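Local coordinates for putative cell surface protein (Streptococcus pyogenes, PDB 4OFQ), which probably serves as a streptococcal cell-surface adhesin of the antigen I/II family, this portion being its calcium-containing, beta-sandwich C-terminal domain, at residues 84-97 against 141-153. Numbering follows the deposited sequence.
Sequences SIKAANGDDVTNLL and AYVQKGLDITYNL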
ATOM      1  N   SER A  84     -16.602   6.885  -8.190  1.00 10.27           N
ATOM      2  CA  SER A  84     -17.465   7.788  -8.939  1.00 18.36           C
ATOM      3  C   SER A  84     -16.806   8.136 -10.266  1.00 12.29           C
ATOM      4  O   SER A  84     -15.584   8.073 -10.398  1.00 11.40           O
ATOM      5  CB  SER A  84     -17.708   9.066  -8.136  1.00 15.17           C
ATOM      6  OG  SER A  84     -16.471   9.717  -7.889  1.00 20.73           O
ATOM      7  N   ILE A  85     -17.624   8.460 -11.259  1.00 10.89           N
ATOM      8  CA  ILE A  85     -17.126   9.059 -12.497  1.00 10.86           C
ATOM      9  C   ILE A  85     -18.070  10.211 -12.791  1.00 11.64           C
ATOM     10  O   ILE A  85     -19.251   9.992 -13.096  1.00 13.24           O
ATOM     11  CB  ILE A  85     -17.127   8.080 -13.677  1.00 16.19           C
ATOM     12  CG1 ILE A  85     -16.374   6.792 -13.317  1.00 11.99           C
ATOM     13  CG2 ILE A  85     -16.485   8.738 -14.907  1.00 12.46           C
ATOM     14  CD1 ILE A  85     -16.337   5.775 -14.465  1.00 14.77           C
ATOM     15  N   LYS A  86     -17.559  11.434 -12.674  1.00 13.36           N
ATOM     16  CA  LYS A  86     -18.412  12.611 -12.694  1.00 13.61           C
ATOM     17  C   LYS A  86     -17.891  13.707 -13.592  1.00 16.39           C
ATOM     18  O   LYS A  86     -16.689  13.982 -13.634  1.00 15.45           O
ATOM     19  CB  LYS A  86     -18.611  13.154 -11.269  1.00 17.69           C
ATOM     20  CG  LYS A  86     -19.542  12.296 -10.421  1.00 24.01           C
ATOM     21  CD  LYS A  86     -19.751  12.893  -9.033  1.00 36.46           C
ATOM     22  CE  LYS A  86     -21.089  12.446  -8.441  1.00 41.89           C
ATOM     23  NZ  LYS A  86     -21.306  10.980  -8.553  1.00 38.44           N
ATOM     24  N   ALA A  87     -18.811  14.333 -14.313  1.00 20.18           N
ATOM     25  CA  ALA A  87     -18.472  15.495 -15.116  1.00 15.35           C
ATOM     26  C   ALA A  87     -18.325  16.693 -14.198  1.00 17.86           C
ATOM     27  O   ALA A  87     -18.798  16.677 -13.065  1.00 19.43           O
ATOM     28  CB  ALA A  87     -19.551  15.757 -16.158  1.00 15.04           C
ATOM     29  N   ALA A  88     -17.677  17.738 -14.700  1.00 17.69           N
ATOM     30  CA  ALA A  88     -17.465  18.964 -13.928  1.00 21.17           C
ATOM     31  C   ALA A  88     -18.759  19.630 -13.455  1.00 24.18           C
ATOM     32  O   ALA A  88     -18.749  20.393 -12.488  1.00 25.04           O
ATOM     33  CB  ALA A  88     -16.637  19.939 -14.719  1.00 19.62           C
ATOM     34  N   ASN A  89     -19.868  19.345 -14.131  1.00 18.33           N
ATOM     35  CA  ASN A  89     -21.152  19.918 -13.747  1.00 23.11           C
ATOM     36  C   ASN A  89     -21.860  19.077 -12.693  1.00 20.96           C
ATOM     37  O   ASN A  89     -23.009  19.344 -12.340  1.00 26.14           O
ATOM     38  CB  ASN A  89     -22.048  20.118 -14.972  1.00 27.00           C
ATOM     39  CG  ASN A  89     -22.495  18.804 -15.597  1.00 27.56           C
ATOM     40  OD1 ASN A  89     -22.008  17.730 -15.241  1.00 20.30           O
ATOM     41  ND2 ASN A  89     -23.425  18.889 -16.547  1.00 26.49           N
ATOM     42  N   GLY A  90     -21.166  18.056 -12.204  1.00 22.75           N
ATOM     43  CA  GLY A  90     -21.703  17.181 -11.178  1.00 20.82           C
ATOM     44  C   GLY A  90     -22.404  15.930 -11.689  1.00 20.41           C
ATOM     45  O   GLY A  90     -22.702  15.039 -10.900  1.00 22.44           O
ATOM     46  N   ASP A  91     -22.663  15.847 -12.994  1.00 20.84           N
ATOM     47  CA  ASP A  91     -23.382  14.694 -13.552  1.00 19.33           C
ATOM     48  C   ASP A  91     -22.660  13.377 -13.288  1.00 18.24           C
ATOM     49  O   ASP A  91     -21.449  13.277 -13.488  1.00 15.80           O
ATOM     50  CB  ASP A  91     -23.581  14.823 -15.072  1.00 18.58           C
ATOM     51  CG  ASP A  91     -24.545  15.928 -15.461  1.00 22.17           C
ATOM     52  OD1 ASP A  91     -25.178  16.519 -14.568  1.00 20.76           O
ATOM     53  OD2 ASP A  91     -24.666  16.193 -16.678  1.00 19.27           O
ATOM     54  N   ASP A  92     -23.406  12.370 -12.849  1.00 15.49           N
ATOM     55  CA  ASP A  92     -22.892  11.004 -12.799  1.00 18.48           C
ATOM     56  C   ASP A  92     -22.916  10.466 -14.227  1.00 22.20           C
ATOM     57  O   ASP A  92     -23.988  10.313 -14.811  1.00 18.71           O
ATOM     58  CB  ASP A  92     -23.778  10.151 -11.888  1.00 19.31           C
ATOM     59  CG  ASP A  92     -23.395   8.681 -11.889  1.00 16.93           C
ATOM     60  OD1 ASP A  92     -22.298   8.327 -12.377  1.00 16.22           O
ATOM     61  OD2 ASP A  92     -24.202   7.869 -11.390  1.00 21.46           O
ATOM     62  N   VAL A  93     -21.745  10.194 -14.800  1.00 13.46           N
ATOM     63  CA  VAL A  93     -21.694   9.774 -16.204  1.00 13.34           C
ATOM     64  C   VAL A  93     -21.367   8.294 -16.370  1.00 15.57           C
ATOM     65  O   VAL A  93     -21.122   7.836 -17.494  1.00 17.77           O
ATOM     66  CB  VAL A  93     -20.723  10.646 -17.058  1.00 13.56           C
ATOM     67  CG1 VAL A  93     -21.153  12.098 -17.041  1.00 14.41           C
ATOM     68  CG2 VAL A  93     -19.287  10.513 -16.558  1.00 14.45           C
ATOM     69  N   THR A  94     -21.389   7.547 -15.265  1.00 13.39           N
ATOM     70  CA  THR A  94     -21.043   6.124 -15.306  1.00 16.22           C
ATOM     71  C   THR A  94     -21.885   5.333 -16.319  1.00 17.09           C
ATOM     72  O   THR A  94     -21.374   4.449 -16.998  1.00 16.81           O
ATOM     73  CB  THR A  94     -21.141   5.452 -13.913  1.00 17.15           C
ATOM     74  OG1 THR A  94     -22.445   5.662 -13.366  1.00 18.74           O
ATOM     75  CG2 THR A  94     -20.103   6.037 -12.972  1.00 18.17           C
ATOM     76  N   ASN A  95     -23.171   5.654 -16.427  1.00 14.37           N
ATOM     77  CA  ASN A  95     -24.046   4.895 -17.317  1.00 19.10           C
ATOM     78  C   ASN A  95     -23.919   5.321 -18.781  1.00 15.76           C
ATOM     79  O   ASN A  95     -24.567   4.744 -19.659  1.00 17.33           O
ATOM     80  CB  ASN A  95     -25.501   4.988 -16.858  1.00 28.01           C
ATOM     81  CG  ASN A  95     -25.710   4.399 -15.474  1.00 42.84           C
ATOM     82  OD1 ASN A  95     -26.642   4.775 -14.762  1.00 53.10           O
ATOM     83  ND2 ASN A  95     -24.835   3.477 -15.080  1.00 45.09           N
ATOM     84  N   LEU A  96     -23.092   6.336 -19.034  1.00 18.13           N
ATOM     85  CA  LEU A  96     -22.880   6.831 -20.397  1.00 13.92           C
ATOM     86  C   LEU A  96     -21.633   6.233 -21.021  1.00 14.11           C
ATOM     87  O   LEU A  96     -21.324   6.517 -22.189  1.00 14.40           O
ATOM     88  CB  LEU A  96     -22.743   8.350 -20.399  1.00 14.14           C
ATOM     89  CG  LEU A  96     -23.874   9.119 -19.720  1.00 16.84           C
ATOM     90  CD1 LEU A  96     -23.652  10.608 -19.889  1.00 16.55           C
ATOM     91  CD2 LEU A  96     -25.233   8.699 -20.273  1.00 17.88           C
ATOM     92  N   LEU A  97     -20.916   5.424 -20.235  1.00 14.23           N
ATOM     93  CA  LEU A  97     -19.622   4.880 -20.638  1.00 12.85           C
ATOM     94  C   LEU A  97     -19.597   3.365 -20.538  1.00 17.10           C
ATOM     95  O   LEU A  97     -20.011   2.796 -19.520  1.00 19.68           O
ATOM     96  CB  LEU A  97     -18.514   5.413 -19.711  1.00 13.38           C
ATOM     97  CG  LEU A  97     -18.351   6.929 -19.599  1.00 14.35           C
ATOM     98  CD1 LEU A  97     -17.432   7.256 -18.431  1.00 15.46           C
ATOM     99  CD2 LEU A  97     -17.784   7.487 -20.896  1.00 11.99           C
ATOM    100  N   ALA A 141     -22.887  17.185 -24.727  1.00 22.97           N
ATOM    101  CA  ALA A 141     -23.137  17.413 -23.310  1.00 21.19           C
ATOM    102  C   ALA A 141     -21.896  17.814 -22.516  1.00 21.01           C
ATOM    103  O   ALA A 141     -21.982  18.665 -21.623  1.00 18.99           O
ATOM    104  CB  ALA A 141     -23.789  16.179 -22.677  1.00 18.31           C
ATOM    105  N   TYR A 142     -20.754  17.195 -22.815  1.00 17.87           N
ATOM    106  CA  TYR A 142     -19.563  17.387 -21.982  1.00 19.38           C
ATOM    107  C   TYR A 142     -18.354  17.936 -22.726  1.00 17.10           C
ATOM    108  O   TYR A 142     -17.798  18.942 -22.321  1.00 19.81           O
ATOM    109  CB  TYR A 142     -19.213  16.094 -21.230  1.00 17.83           C
ATOM    110  CG  TYR A 142     -20.408  15.587 -20.461  1.00 16.76           C
ATOM    111  CD1 TYR A 142     -20.865  16.258 -19.336  1.00 16.24           C
ATOM    112  CD2 TYR A 142     -21.115  14.482 -20.898  1.00 19.55           C
ATOM    113  CE1 TYR A 142     -21.977  15.822 -18.648  1.00 19.81           C
ATOM    114  CE2 TYR A 142     -22.234  14.046 -20.228  1.00 19.68           C
ATOM    115  CZ  TYR A 142     -22.662  14.716 -19.106  1.00 20.08           C
ATOM    116  OH  TYR A 142     -23.778  14.271 -18.437  1.00 18.63           O
ATOM    117  N   VAL A 143     -17.962  17.281 -23.814  1.00 16.93           N
ATOM    118  CA  VAL A 143     -16.738  17.641 -24.529  1.00 17.17           C
ATOM    119  C   VAL A 143     -16.765  19.066 -25.087  1.00 18.31           C
ATOM    120  O   VAL A 143     -15.841  19.859 -24.861  1.00 21.00           O
ATOM    121  CB  VAL A 143     -16.476  16.671 -25.684  1.00 17.93           C
ATOM    122  CG1 VAL A 143     -15.211  17.077 -26.435  1.00 20.06           C
ATOM    123  CG2 VAL A 143     -16.386  15.228 -25.162  1.00 18.69           C
ATOM    124  N   GLN A 144     -17.830  19.378 -25.817  1.00 22.32           N
ATOM    125  CA  GLN A 144     -17.984  20.685 -26.455  1.00 20.22           C
ATOM    126  C   GLN A 144     -18.202  21.802 -25.430  1.00 21.98           C
ATOM    127  O   GLN A 144     -17.994  22.986 -25.728  1.00 21.75           O
ATOM    128  CB  GLN A 144     -19.144  20.643 -27.457  1.00 20.87           C
ATOM    129  CG  GLN A 144     -19.242  21.845 -28.376  1.00 22.20           C
ATOM    130  CD  GLN A 144     -20.320  21.677 -29.433  1.00 29.46           C
ATOM    131  OE1 GLN A 144     -21.434  21.252 -29.133  1.00 27.92           O
ATOM    132  NE2 GLN A 144     -19.990  22.004 -30.679  1.00 23.64           N
ATOM    133  N   LYS A 145     -18.628  21.423 -24.229  1.00 20.11           N
ATOM    134  CA  LYS A 145     -18.786  22.387 -23.142  1.00 23.70           C
ATOM    135  C   LYS A 145     -17.524  22.510 -22.283  1.00 20.48           C
ATOM    136  O   LYS A 145     -17.488  23.286 -21.326  1.00 22.46           O
ATOM    137  CB  LYS A 145     -19.990  22.017 -22.276  1.00 21.44           C
ATOM    138  CG  LYS A 145     -21.314  22.035 -23.045  1.00 23.50           C
ATOM    139  CD  LYS A 145     -22.496  21.778 -22.119  1.00 32.66           C
ATOM    140  CE  LYS A 145     -23.807  21.835 -22.878  1.00 35.60           C
ATOM    141  NZ  LYS A 145     -24.964  21.513 -21.995  1.00 37.20           N
ATOM    142  N   GLY A 146     -16.496  21.739 -22.623  1.00 19.42           N
ATOM    143  CA  GLY A 146     -15.239  21.787 -21.896  1.00 20.41           C
ATOM    144  C   GLY A 146     -15.365  21.284 -20.464  1.00 19.83           C
ATOM    145  O   GLY A 146     -14.659  21.739 -19.569  1.00 20.84           O
ATOM    146  N   LEU A 147     -16.267  20.335 -20.249  1.00 19.02           N
ATOM    147  CA  LEU A 147     -16.509  19.793 -18.921  1.00 17.07           C
ATOM    148  C   LEU A 147     -15.686  18.531 -18.683  1.00 16.80           C
ATOM    149  O   LEU A 147     -16.029  17.452 -19.185  1.00 15.36           O
ATOM    150  CB  LEU A 147     -18.004  19.505 -18.735  1.00 17.22           C
ATOM    151  CG  LEU A 147     -18.950  20.707 -18.852  1.00 18.47           C
ATOM    152  CD1 LEU A 147     -20.421  20.290 -18.887  1.00 18.73           C
ATOM    153  CD2 LEU A 147     -18.701  21.645 -17.687  1.00 21.00           C
ATOM    154  N   ASP A 148     -14.609  18.667 -17.915  1.00 16.06           N
ATOM    155  CA  ASP A 148     -13.746  17.531 -17.599  1.00 19.80           C
ATOM    156  C   ASP A 148     -14.504  16.410 -16.889  1.00 17.13           C
ATOM    157  O   ASP A 148     -15.468  16.650 -16.167  1.00 15.10           O
ATOM    158  CB  ASP A 148     -12.579  17.947 -16.697  1.00 16.20           C
ATOM    159  CG  ASP A 148     -11.639  18.950 -17.347  1.00 22.83           C
ATOM    160  OD1 ASP A 148     -11.650  19.111 -18.593  1.00 20.47           O
ATOM    161  OD2 ASP A 148     -10.871  19.577 -16.585  1.00 24.95           O
ATOM    162  N   ILE A 149     -14.040  15.185 -17.084  1.00 16.22           N
ATOM    163  CA  ILE A 149     -14.576  14.049 -16.350  1.00 16.12           C
ATOM    164  C   ILE A 149     -13.553  13.634 -15.303  1.00 15.68           C
ATOM    165  O   ILE A 149     -12.360  13.545 -15.600  1.00 13.49           O
ATOM    166  CB  ILE A 149     -14.887  12.858 -17.280  1.00 12.21           C
ATOM    167  CG1 ILE A 149     -15.627  13.324 -18.546  1.00 12.82           C
ATOM    168  CG2 ILE A 149     -15.702  11.790 -16.519  1.00 11.77           C
ATOM    169  CD1 ILE A 149     -16.959  14.017 -18.267  1.00 18.82           C
ATOM    170  N   THR A 150     -14.024  13.395 -14.078  1.00 14.11           N
ATOM    171  CA  THR A 150     -13.156  12.973 -12.982  1.00 15.15           C
ATOM    172  C   THR A 150     -13.489  11.545 -12.548  1.00 14.61           C
ATOM    173  O   THR A 150     -14.636  11.245 -12.189  1.00 11.73           O
ATOM    174  CB  THR A 150     -13.273  13.927 -11.777  1.00 13.41           C
ATOM    175  OG1 THR A 150     -12.905  15.254 -12.188  1.00 15.95           O
ATOM    176  CG2 THR A 150     -12.365  13.472 -10.623  1.00 14.37           C
ATOM    177  N   TYR A 151     -12.482  10.679 -12.593  1.00 13.45           N
ATOM    178  CA  TYR A 151     -12.637   9.279 -12.216  1.00 11.97           C
ATOM    179  C   TYR A 151     -12.022   9.084 -10.834  1.00 17.25           C
ATOM    180  O   TYR A 151     -10.881   9.473 -10.594  1.00 13.75           O
ATOM    181  CB  TYR A 151     -11.935   8.357 -13.227  1.00 11.24           C
ATOM    182  CG  TYR A 151     -12.474   8.388 -14.653  1.00 12.56           C
ATOM    183  CD1 TYR A 151     -12.316   9.514 -15.455  1.00 10.22           C
ATOM    184  CD2 TYR A 151     -13.109   7.276 -15.205  1.00 13.51           C
ATOM    185  CE1 TYR A 151     -12.803   9.545 -16.769  1.00 10.85           C
ATOM    186  CE2 TYR A 151     -13.588   7.289 -16.524  1.00 12.22           C
ATOM    187  CZ  TYR A 151     -13.436   8.427 -17.298  1.00 10.36           C
ATOM    188  OH  TYR A 151     -13.915   8.466 -18.610  1.00 14.15           O
ATOM    189  N   ASN A 152     -12.780   8.489  -9.921  1.00 11.50           N
ATOM    190  CA  ASN A 152     -12.253   8.192  -8.595  1.00 10.93           C
ATOM    191  C   ASN A 152     -12.240   6.676  -8.431  1.00 14.22           C
ATOM    192  O   ASN A 152     -13.298   6.055  -8.357  1.00  9.05           O
ATOM    193  CB  ASN A 152     -13.134   8.851  -7.541  1.00  9.89           C
ATOM    194  CG  ASN A 152     -12.492   8.872  -6.182  1.00 13.29           C
ATOM    195  OD1 ASN A 152     -12.218   7.826  -5.600  1.00 11.53           O
ATOM    196  ND2 ASN A 152     -12.279  10.070  -5.648  1.00 18.82           N
ATOM    197  N   LEU A 153     -11.040   6.092  -8.390  1.00  8.62           N
ATOM    198  CA  LEU A 153     -10.847   4.654  -8.564  1.00  9.54           C
ATOM    199  C   LEU A 153     -10.016   4.091  -7.422  1.00  9.89           C
ATOM    200  O   LEU A 153      -9.003   4.685  -7.072  1.00 10.63           O
ATOM    201  CB  LEU A 153     -10.053   4.412  -9.855  1.00  9.68           C
ATOM    202  CG  LEU A 153     -10.585   5.075 -11.127  1.00  9.53           C
ATOM    203  CD1 LEU A 153      -9.645   4.837 -12.328  1.00 12.41           C
ATOM    204  CD2 LEU A 153     -11.990   4.550 -11.415  1.00 12.12           C
TER
HETATM  205  O   HOH W   1     -15.229  11.509  -9.538  1.00 16.31           O
HETATM  206  O   HOH W   2     -14.668  16.759 -13.416  1.00 18.25           O
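The phenol of Tyr142, from helix 135-143, reaches into the loop that follows strand 80-87 and donates a hydrogen bond to Asp91, OH lying 2.8 Å from OD2. The carboxylate oxygen is met on its anti side and sits at the ring edge, with the carboxylate and ring planes nearly perpendicular (86°). Asn89 steadies this acceptor, its amide offering both an acceptor and a donor: OD1 takes the backbone N of Asp91 in an Asx turn, while ND2 makes a weak bond to the same OD2. Tyrosine suits the place because its ring is as useful as its hydroxyl. Val93 CG1 lies off-centre against it in a CH-pi contact, Leu96 CD1 comes to its edge, and Ala87 is small enough for its CB to come within 3.5 Å of Tyr142 CD1. Phe138 of the same helix also meets this ring.

Before the loop, strands 84-87 and 149-153 run antiparallel. Thr150 N to Lys86 O (2.8 Å) and Lys86 N to Thr150 O close one hydrogen-bonded pair; Asn152 N bonds Ser84 O in the next. Ile85, Ala87, Ile149 and Tyr151 share the buried face. Branched at CB, Ile85 suits a strand, and with CG2 anti to the backbone N (CG1 at chi1 -53°) it lays that methyl over the Tyr151 ring, 3.7 Å from the centroid, and also against Ile149 CG2. Tyr151 stacks on Tyr66 and bonds Gln45 through its hydroxyl. Polar Ser84, Lys86, Thr150 and Asn152 occupy the other face, where one water links Ser84 OG to Thr150 O at 2.7 Å from each. Gly146, lacking a side chain, easily adopts the positive phi that ends the helix in a Schellman motif and turns the chain toward strand 149-157. The whole is an antiparallel strand pair of a beta-sandwich, with a connecting loop fastened to a neighbouring helix.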